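Local coordinates for myosin-17 (Arabidopsis thaliana, PDB 7KFL), which is a plant class XI myosin whose globular tail, the cargo-binding domain, probably recruits cargo for transport along actin, at residues Thr387-Asp390 / Ile391-Ser394; Ala75-Leu78 / Ser79-Thr83; Asn359-Val362 / Met363-Asp367. All coordinates share one frame; numbering follows the deposited sequence.

Contact 1 (Thr387-Asp390 / Ile391-Ser394); sequences TVED and ISKS
The carbonyl oxygen of Glu-389 is gripped by two donors. Lys-393 N reaches Glu-389 O at 2.8 Å, in the regular helical manner. Ser-392 OG reaches Glu-389 O at 2.7 Å and lies well above the carbonyl plane. Both donors come from the same face of that plane. The serine hydroxyl gets there because OG sits between its own backbone N and carbonyl carbon (chi1 69°), which turns it back toward the preceding turn.

Lys-393 folds over the same carbonyl. Its CB, CG and CD all pass near Glu-389 O, and CD meets Glu-389 CG at 3.8 Å. The two side chains cross at about a right angle. The bends in the lysine carry NZ alongside Asp-390, which points the same way. The salt bridge there is long and its hydrogen bond weak, with Lys-393 NZ 3.5 Å from Asp-390 OD1.

The other carboxylate oxygen turns back along the helix. Asp-390 OD2 takes a weak bond of 3.4 Å from Thr-387 N. On the inner side, Ile-391 lays CG1 near Thr-387 O and packs on Leu-238 and Leu-163. At the far end Ser-394 OG bonds Ile-391 O at 3.1 Å, and Ser-394 N donates to Asp-390 O. Arg-90 bonds the carbonyl oxygen of Ser-392.

This is a short helix of less than two turns. Thr-387 is its N-cap, and the aspartate three residues on supplies, weakly, the side-chain-to-backbone half of a capping box.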
ATOM      1  N   THR A 387      -4.698  11.985   2.633  1.00 62.58           N
ATOM      2  CA  THR A 387      -4.633  13.410   2.213  1.00 65.16           C
ATOM      3  C   THR A 387      -3.396  14.047   2.857  1.00 67.87           C
ATOM      4  O   THR A 387      -2.894  13.484   3.850  1.00 68.04           O
ATOM      5  CB  THR A 387      -5.927  14.147   2.582  1.00 65.65           C
ATOM      6  OG1 THR A 387      -6.125  14.028   3.990  1.00 66.18           O
ATOM      7  CG2 THR A 387      -7.137  13.608   1.850  1.00 65.57           C
ATOM      8  N   VAL A 388      -2.926  15.176   2.314  1.00 71.72           N
ATOM      9  CA  VAL A 388      -1.707  15.897   2.793  1.00 74.17           C
ATOM     10  C   VAL A 388      -1.924  16.326   4.251  1.00 76.85           C
ATOM     11  O   VAL A 388      -0.929  16.377   5.000  1.00 77.08           O
ATOM     12  CB  VAL A 388      -1.361  17.095   1.884  1.00 75.41           C
ATOM     13  CG1 VAL A 388      -0.228  17.942   2.447  1.00 76.00           C
ATOM     14  CG2 VAL A 388      -1.025  16.649   0.468  1.00 75.32           C
ATOM     15  N   GLU A 389      -3.175  16.610   4.635  1.00 80.54           N
ATOM     16  CA  GLU A 389      -3.574  16.995   6.016  1.00 83.02           C
ATOM     17  C   GLU A 389      -3.383  15.801   6.963  1.00 83.91           C
ATOM     18  O   GLU A 389      -2.900  16.028   8.087  1.00 84.79           O
ATOM     19  CB  GLU A 389      -5.019  17.502   6.027  1.00 85.32           C
ATOM     20  CG  GLU A 389      -5.480  18.033   7.376  1.00 87.81           C
ATOM     21  CD  GLU A 389      -4.755  19.266   7.889  1.00 90.10           C
ATOM     22  OE1 GLU A 389      -4.092  19.949   7.082  1.00 90.73           O
ATOM     23  OE2 GLU A 389      -4.862  19.547   9.101  1.00 92.77           O
ATOM     24  N   ASP A 390      -3.751  14.586   6.533  1.00 84.36           N
ATOM     25  CA  ASP A 390      -3.569  13.327   7.308  1.00 85.02           C
ATOM     26  C   ASP A 390      -2.076  13.096   7.560  1.00 85.76           C
ATOM     27  O   ASP A 390      -1.710  12.815   8.718  1.00 86.68           O
ATOM     28  CB  ASP A 390      -4.148  12.105   6.587  1.00 84.80           C
ATOM     29  CG  ASP A 390      -5.665  12.057   6.541  1.00 85.24           C
ATOM     30  OD1 ASP A 390      -6.305  12.728   7.377  1.00 86.36           O
ATOM     31  OD2 ASP A 390      -6.195  11.339   5.668  1.00 84.87           O
ATOM     32  N   ILE A 391      -1.259  13.196   6.505  1.00 86.52           N
ATOM     33  CA  ILE A 391       0.224  13.017   6.561  1.00 87.62           C
ATOM     34  C   ILE A 391       0.791  13.977   7.614  1.00 89.48           C
ATOM     35  O   ILE A 391       1.577  13.518   8.461  1.00 91.10           O
ATOM     36  CB  ILE A 391       0.870  13.234   5.175  1.00 86.90           C
ATOM     37  CG1 ILE A 391       0.450  12.145   4.183  1.00 85.76           C
ATOM     38  CG2 ILE A 391       2.385  13.340   5.295  1.00 87.14           C
ATOM     39  CD1 ILE A 391       1.110  12.250   2.827  1.00 85.07           C
ATOM     40  N   SER A 392       0.394  15.252   7.560  1.00 90.76           N
ATOM     41  CA  SER A 392       0.848  16.337   8.471  1.00 92.38           C
ATOM     42  C   SER A 392       0.304  16.116   9.889  1.00 94.56           C
ATOM     43  O   SER A 392       1.049  16.407  10.846  1.00 95.09           O
ATOM     44  CB  SER A 392       0.449  17.693   7.941  1.00 92.18           C
ATOM     45  OG  SER A 392      -0.956  17.877   8.007  1.00 92.56           O
ATOM     46  N   LYS A 393      -0.943  15.643  10.015  1.00 97.47           N
ATOM     47  CA  LYS A 393      -1.638  15.413  11.316  1.00 99.96           C
ATOM     48  C   LYS A 393      -0.811  14.446  12.172  1.00100.27           C
ATOM     49  O   LYS A 393      -0.649  14.723  13.376  1.00101.34           O
ATOM     50  CB  LYS A 393      -3.071  14.903  11.105  1.00101.98           C
ATOM     51  CG  LYS A 393      -4.160  15.960  11.275  1.00103.74           C
ATOM     52  CD  LYS A 393      -5.377  15.774  10.384  1.00104.75           C
ATOM     53  CE  LYS A 393      -6.500  14.985  11.028  1.00105.73           C
ATOM     54  NZ  LYS A 393      -7.533  14.607  10.034  1.00105.88           N
ATOM     55  N   SER A 394      -0.309  13.361  11.573  1.00100.33           N
ATOM     56  CA  SER A 394       0.680  12.435  12.187  1.00101.37           C
ATOM     57  C   SER A 394       2.086  13.020  12.009  1.00102.49           C
ATOM     58  O   SER A 394       2.279  13.802  11.060  1.00102.91           O
ATOM     59  CB  SER A 394       0.575  11.048  11.603  1.00100.76           C
ATOM     60  OG  SER A 394       0.928  11.042  10.227  1.00 99.36           O
TER

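Contact 2 (Ala75-Leu78 / Ser79-Thr83); sequences AYWL and SNSAT
Ala-75 to Thr-83 form unbroken helix, with Ser-79 N bonded to Ala-75 O and Ala-82 N to Leu-78 O. The side chain of Asn-80 lies back over the preceding turn. Its ND2 donates to Tyr-76 O at 3.1 Å, well above the carbonyl plane, and Asn-80 N bonds the same oxygen. The same ND2 sits over the centre of the Tyr-76 ring, 3.4 Å from Tyr-76 CZ, with ring and amide planes 55° apart. With CG anti to the tyrosine backbone N (chi1 -178°), the ring turns one face to this amide nitrogen.

A water donates to Tyr-76 OH at 2.6 Å and accepts a weak bond from Asn-80 ND2, and Leu-23 N also bonds this hydroxyl. A valine in place of Tyr-76 would probably leave the asparagine amide without its ring face, and the water and Leu-23 N without a phenolic partner. Trp-77 meets the asparagine obliquely, its CE3 3.7 Å from Asn-80 CB. One face of the indole takes Tyr-76 CD2, off toward the rim.

Asn-80 OD1 accepts a hydrogen bond from Ala-33 N, near the start of helix 31-43, and Ser-79 OG bonds Asn-232 O in a loop. Pro-30 of strand 29-30 touches Ser-79, Asn-80 and Thr-83, while Trp-77 and Leu-78 pack against helix 150-186, so helix 71-89 is covered on several sides.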
ATOM      1  N   ALA A  75      11.556   5.409  -3.077  1.00 49.50           N
ATOM      2  CA  ALA A  75      11.561   5.421  -1.593  1.00 49.49           C
ATOM      3  C   ALA A  75      12.175   6.737  -1.100  1.00 49.22           C
ATOM      4  O   ALA A  75      11.634   7.327  -0.138  1.00 48.57           O
ATOM      5  CB  ALA A  75      12.316   4.222  -1.069  1.00 49.60           C
ATOM      6  N   TYR A  76      13.252   7.179  -1.760  1.00 49.25           N
ATOM      7  CA  TYR A  76      13.981   8.444  -1.480  1.00 49.23           C
ATOM      8  C   TYR A  76      13.032   9.634  -1.652  1.00 48.78           C
ATOM      9  O   TYR A  76      12.913  10.454  -0.721  1.00 48.10           O
ATOM     10  CB  TYR A  76      15.198   8.583  -2.398  1.00 49.64           C
ATOM     11  CG  TYR A  76      16.023   9.821  -2.148  1.00 50.32           C
ATOM     12  CD1 TYR A  76      16.841   9.919  -1.032  1.00 51.12           C
ATOM     13  CD2 TYR A  76      15.983  10.899  -3.018  1.00 49.86           C
ATOM     14  CE1 TYR A  76      17.598  11.055  -0.787  1.00 51.10           C
ATOM     15  CE2 TYR A  76      16.734  12.042  -2.788  1.00 50.31           C
ATOM     16  CZ  TYR A  76      17.545  12.121  -1.669  1.00 50.86           C
ATOM     17  OH  TYR A  76      18.286  13.243  -1.435  1.00 51.05           O
ATOM     18  N   TRP A  77      12.368   9.712  -2.810  1.00 48.81           N
ATOM     19  CA  TRP A  77      11.511  10.865  -3.202  1.00 48.42           C
ATOM     20  C   TRP A  77      10.141  10.794  -2.517  1.00 47.79           C
ATOM     21  O   TRP A  77       9.484  11.846  -2.439  1.00 47.09           O
ATOM     22  CB  TRP A  77      11.397  10.972  -4.728  1.00 48.19           C
ATOM     23  CG  TRP A  77      12.568  11.681  -5.331  1.00 48.41           C
ATOM     24  CD1 TRP A  77      13.442  11.201  -6.262  1.00 48.69           C
ATOM     25  CD2 TRP A  77      13.022  13.003  -4.998  1.00 48.44           C
ATOM     26  NE1 TRP A  77      14.395  12.141  -6.549  1.00 49.03           N
ATOM     27  CE2 TRP A  77      14.165  13.257  -5.787  1.00 48.69           C
ATOM     28  CE3 TRP A  77      12.573  13.997  -4.121  1.00 48.60           C
ATOM     29  CZ2 TRP A  77      14.856  14.464  -5.721  1.00 49.16           C
ATOM     30  CZ3 TRP A  77      13.254  15.193  -4.059  1.00 48.52           C
ATOM     31  CH2 TRP A  77      14.380  15.420  -4.850  1.00 48.93           C
ATOM     32  N   LEU A  78       9.728   9.624  -2.027  1.00 48.03           N
ATOM     33  CA  LEU A  78       8.529   9.506  -1.156  1.00 49.40           C
ATOM     34  C   LEU A  78       8.803  10.240   0.162  1.00 50.61           C
ATOM     35  O   LEU A  78       7.992  11.109   0.536  1.00 50.16           O
ATOM     36  CB  LEU A  78       8.195   8.035  -0.898  1.00 49.39           C
ATOM     37  CG  LEU A  78       6.973   7.808  -0.009  1.00 49.49           C
ATOM     38  CD1 LEU A  78       5.692   7.930  -0.817  1.00 49.61           C
ATOM     39  CD2 LEU A  78       7.042   6.460   0.687  1.00 49.87           C
ATOM     40  N   SER A  79       9.913   9.901   0.826  1.00 52.87           N
ATOM     41  CA  SER A  79      10.330  10.470   2.135  1.00 54.25           C
ATOM     42  C   SER A  79      10.528  11.987   2.014  1.00 54.39           C
ATOM     43  O   SER A  79      10.097  12.710   2.933  1.00 55.53           O
ATOM     44  CB  SER A  79      11.571   9.797   2.648  1.00 55.58           C
ATOM     45  OG  SER A  79      11.795  10.131   4.011  1.00 57.00           O
ATOM     46  N   ASN A  80      11.135  12.446   0.914  1.00 53.45           N
ATOM     47  CA  ASN A  80      11.438  13.882   0.659  1.00 53.07           C
ATOM     48  C   ASN A  80      10.149  14.649   0.344  1.00 52.64           C
ATOM     49  O   ASN A  80       9.950  15.730   0.935  1.00 52.58           O
ATOM     50  CB  ASN A  80      12.468  14.057  -0.459  1.00 53.36           C
ATOM     51  CG  ASN A  80      13.886  14.053   0.069  1.00 53.88           C
ATOM     52  OD1 ASN A  80      14.334  15.042   0.644  1.00 55.06           O
ATOM     53  ND2 ASN A  80      14.589  12.944  -0.096  1.00 54.04           N
ATOM     54  N   SER A  81       9.316  14.127  -0.561  1.00 51.82           N
ATOM     55  CA  SER A  81       8.040  14.757  -0.988  1.00 51.27           C
ATOM     56  C   SER A  81       7.126  14.943   0.226  1.00 50.91           C
ATOM     57  O   SER A  81       6.560  16.042   0.375  1.00 51.63           O
ATOM     58  CB  SER A  81       7.365  13.955  -2.064  1.00 50.89           C
ATOM     59  OG  SER A  81       8.230  13.783  -3.175  1.00 51.63           O
ATOM     60  N   ALA A  82       6.999  13.906   1.057  1.00 50.72           N
ATOM     61  CA  ALA A  82       6.159  13.902   2.278  1.00 52.03           C
ATOM     62  C   ALA A  82       6.601  15.038   3.210  1.00 52.61           C
ATOM     63  O   ALA A  82       5.722  15.788   3.674  1.00 52.44           O
ATOM     64  CB  ALA A  82       6.235  12.554   2.957  1.00 52.22           C
ATOM     65  N   THR A  83       7.910  15.174   3.448  1.00 53.82           N
ATOM     66  CA  THR A  83       8.498  16.195   4.360  1.00 55.01           C
ATOM     67  C   THR A  83       8.328  17.592   3.747  1.00 54.95           C
ATOM     68  O   THR A  83       7.972  18.517   4.505  1.00 54.62           O
ATOM     69  CB  THR A  83       9.964  15.887   4.691  1.00 55.77           C
ATOM     70  OG1 THR A  83      10.027  14.550   5.187  1.00 56.45           O
ATOM     71  CG2 THR A  83      10.552  16.832   5.718  1.00 56.36           C
TER
HETATM   72  O   HOH W   1      17.645  13.897   0.995  1.00 45.62           O

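Contact 3 (Asn359-Val362 / Met363-Asp367); sequences NMRV and MMTED
The guanidinium of Arg-361 meets Thr-365 at its edge, near its own plane. The contact is loose: Arg-361 NH1 is 4.3 Å from Thr-365 CG2. One torsion places both branches of the threonine: chi1 50° sets OG1 between the backbone N and the carbonyl carbon, and CG2 beside the backbone N. From there Thr-365 OG1 donates to Val-362 O at 2.6 Å. The C=O...donor angle is 112°, so the hydroxyl comes from the side of the carbonyl and is tilted from its plane. Glu-366 N takes the straighter approach to Val-362 O, at 2.9 Å. Thr-365 N bonds Arg-361 O at 3.3 Å and adds a weak bond to Val-362 O.

A threonine within a helix often returns its hydroxyl to a carbonyl of the preceding turn, here three residues back. One side of helix 354-369 packs on its neighbours through three methionines, of which Met-360 is buried; Arg-361, Val-362 and Glu-366 are exposed.

Met-363 runs back along the preceding turn, extended beyond CG. Its SD lies 3.4 Å from Asn-359 O, with CB and CG also close to that oxygen. Met-364 lies alongside Met-360 O, which its CG approaches to 3.5 Å. Met-360 and Met-363 touch Leu-319 of helix 319-326. Helix 332-341 is met chiefly at Tyr-336, by Arg-361 and Met-364.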
ATOM      1  N   ASN A 359     -31.086 -23.706   2.929  1.00 89.98           N
ATOM      2  CA  ASN A 359     -31.333 -22.411   3.624  1.00 91.61           C
ATOM      3  C   ASN A 359     -30.478 -21.299   3.002  1.00 91.57           C
ATOM      4  O   ASN A 359     -30.869 -20.122   3.131  1.00 92.32           O
ATOM      5  CB  ASN A 359     -31.057 -22.506   5.127  1.00 92.43           C
ATOM      6  CG  ASN A 359     -32.003 -23.436   5.858  1.00 93.97           C
ATOM      7  OD1 ASN A 359     -33.057 -23.797   5.338  1.00 95.78           O
ATOM      8  ND2 ASN A 359     -31.635 -23.826   7.067  1.00 94.23           N
ATOM      9  N   MET A 360     -29.347 -21.650   2.378  1.00 91.25           N
ATOM     10  CA  MET A 360     -28.460 -20.695   1.657  1.00 91.55           C
ATOM     11  C   MET A 360     -29.125 -20.272   0.340  1.00 93.13           C
ATOM     12  O   MET A 360     -29.076 -19.068   0.018  1.00 92.70           O
ATOM     13  CB  MET A 360     -27.093 -21.316   1.349  1.00 90.01           C
ATOM     14  CG  MET A 360     -26.150 -21.336   2.535  1.00 89.08           C
ATOM     15  SD  MET A 360     -24.524 -22.003   2.098  1.00 86.97           S
ATOM     16  CE  MET A 360     -23.745 -22.059   3.712  1.00 86.66           C
ATOM     17  N   ARG A 361     -29.713 -21.228  -0.387  1.00 95.43           N
ATOM     18  CA  ARG A 361     -30.280 -21.028  -1.750  1.00 97.41           C
ATOM     19  C   ARG A 361     -31.495 -20.092  -1.680  1.00 98.14           C
ATOM     20  O   ARG A 361     -31.647 -19.267  -2.604  1.00 98.90           O
ATOM     21  CB  ARG A 361     -30.638 -22.380  -2.377  1.00 99.70           C
ATOM     22  CG  ARG A 361     -31.019 -22.321  -3.850  1.00102.35           C
ATOM     23  CD  ARG A 361     -29.963 -21.662  -4.721  1.00103.55           C
ATOM     24  NE  ARG A 361     -29.802 -22.320  -6.014  1.00105.49           N
ATOM     25  CZ  ARG A 361     -30.366 -21.941  -7.163  1.00107.13           C
ATOM     26  NH1 ARG A 361     -31.160 -20.882  -7.220  1.00108.18           N
ATOM     27  NH2 ARG A 361     -30.128 -22.633  -8.265  1.00107.07           N
ATOM     28  N   VAL A 362     -32.320 -20.217  -0.632  1.00 97.94           N
ATOM     29  CA  VAL A 362     -33.537 -19.374  -0.406  1.00 98.34           C
ATOM     30  C   VAL A 362     -33.105 -17.933  -0.100  1.00 96.76           C
ATOM     31  O   VAL A 362     -33.738 -17.007  -0.642  1.00 96.69           O
ATOM     32  CB  VAL A 362     -34.461 -19.939   0.695  1.00 99.31           C
ATOM     33  CG1 VAL A 362     -33.727 -20.242   1.994  1.00 99.02           C
ATOM     34  CG2 VAL A 362     -35.645 -19.020   0.969  1.00100.24           C
ATOM     35  N   MET A 363     -32.077 -17.755   0.737  1.00 95.80           N
ATOM     36  CA  MET A 363     -31.526 -16.428   1.137  1.00 95.53           C
ATOM     37  C   MET A 363     -31.011 -15.677  -0.099  1.00 94.22           C
ATOM     38  O   MET A 363     -31.130 -14.436  -0.121  1.00 94.15           O
ATOM     39  CB  MET A 363     -30.380 -16.583   2.144  1.00 95.01           C
ATOM     40  CG  MET A 363     -30.819 -16.465   3.591  1.00 95.61           C
ATOM     41  SD  MET A 363     -29.721 -17.362   4.717  1.00 95.16           S
ATOM     42  CE  MET A 363     -29.994 -16.458   6.241  1.00 95.84           C
ATOM     43  N   MET A 364     -30.453 -16.401  -1.075  1.00 92.92           N
ATOM     44  CA  MET A 364     -29.863 -15.830  -2.318  1.00 92.28           C
ATOM     45  C   MET A 364     -30.977 -15.395  -3.280  1.00 94.29           C
ATOM     46  O   MET A 364     -30.755 -14.412  -4.013  1.00 94.91           O
ATOM     47  CB  MET A 364     -28.944 -16.840  -3.010  1.00 90.78           C
ATOM     48  CG  MET A 364     -27.571 -16.921  -2.372  1.00 89.24           C
ATOM     49  SD  MET A 364     -26.695 -18.454  -2.764  1.00 87.48           S
ATOM     50  CE  MET A 364     -26.594 -18.338  -4.550  1.00 87.36           C
ATOM     51  N   THR A 365     -32.119 -16.092  -3.280  1.00 96.25           N
ATOM     52  CA  THR A 365     -33.321 -15.746  -4.091  1.00 97.34           C
ATOM     53  C   THR A 365     -34.072 -14.589  -3.418  1.00 97.68           C
ATOM     54  O   THR A 365     -34.622 -13.749  -4.156  1.00 97.12           O
ATOM     55  CB  THR A 365     -34.214 -16.971  -4.330  1.00 97.99           C
ATOM     56  OG1 THR A 365     -34.444 -17.609  -3.074  1.00 98.61           O
ATOM     57  CG2 THR A 365     -33.609 -17.960  -5.302  1.00 97.67           C
ATOM     58  N   GLU A 366     -34.091 -14.552  -2.078  1.00 98.68           N
ATOM     59  CA  GLU A 366     -34.610 -13.414  -1.266  1.00100.49           C
ATOM     60  C   GLU A 366     -33.876 -12.133  -1.682  1.00100.33           C
ATOM     61  O   GLU A 366     -34.557 -11.152  -2.048  1.00101.43           O
ATOM     62  CB  GLU A 366     -34.427 -13.690   0.232  1.00101.54           C
ATOM     63  CG  GLU A 366     -34.546 -12.456   1.119  1.00102.64           C
ATOM     64  CD  GLU A 366     -33.591 -12.410   2.303  1.00102.56           C
ATOM     65  OE1 GLU A 366     -33.177 -11.295   2.682  1.00101.58           O
ATOM     66  OE2 GLU A 366     -33.264 -13.486   2.847  1.00102.71           O
ATOM     67  N   ASP A 367     -32.540 -12.152  -1.616  1.00 98.66           N
ATOM     68  CA  ASP A 367     -31.651 -11.011  -1.968  1.00 97.31           C
ATOM     69  C   ASP A 367     -31.808 -10.676  -3.457  1.00 97.21           C
ATOM     70  O   ASP A 367     -31.818  -9.475  -3.785  1.00 98.25           O
ATOM     71  CB  ASP A 367     -30.192 -11.304  -1.608  1.00 96.18           C
ATOM     72  CG  ASP A 367     -29.855 -11.065  -0.146  1.00 96.23           C
ATOM     73  OD1 ASP A 367     -30.787 -11.075   0.683  1.00 97.03           O
ATOM     74  OD2 ASP A 367     -28.661 -10.863   0.152  1.00 95.89           O
TER

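Overall arrangement
Along the chain the order is contact 2, contact 3, contact 1. Contacts 1 and 2 are neighbours in space, their centres about 14 Å apart, although the chain separates them widely. Helix 388-393 rests against the later part of helix 71-89, at Leu-86 and Gln-89, and both helices pack on helix 150-186 through Leu-163. Contact 3 lies apart on helix 354-369, its centre about 44 Å from that of contact 1 and about 51 Å from that of contact 2. Contacts 2 and 3 are on opposite sides of the chain's centre. The segment after helix 354-369 runs back toward the middle of the globular tail and sets the last helix against helices 71-89, 150-186 and 236-260.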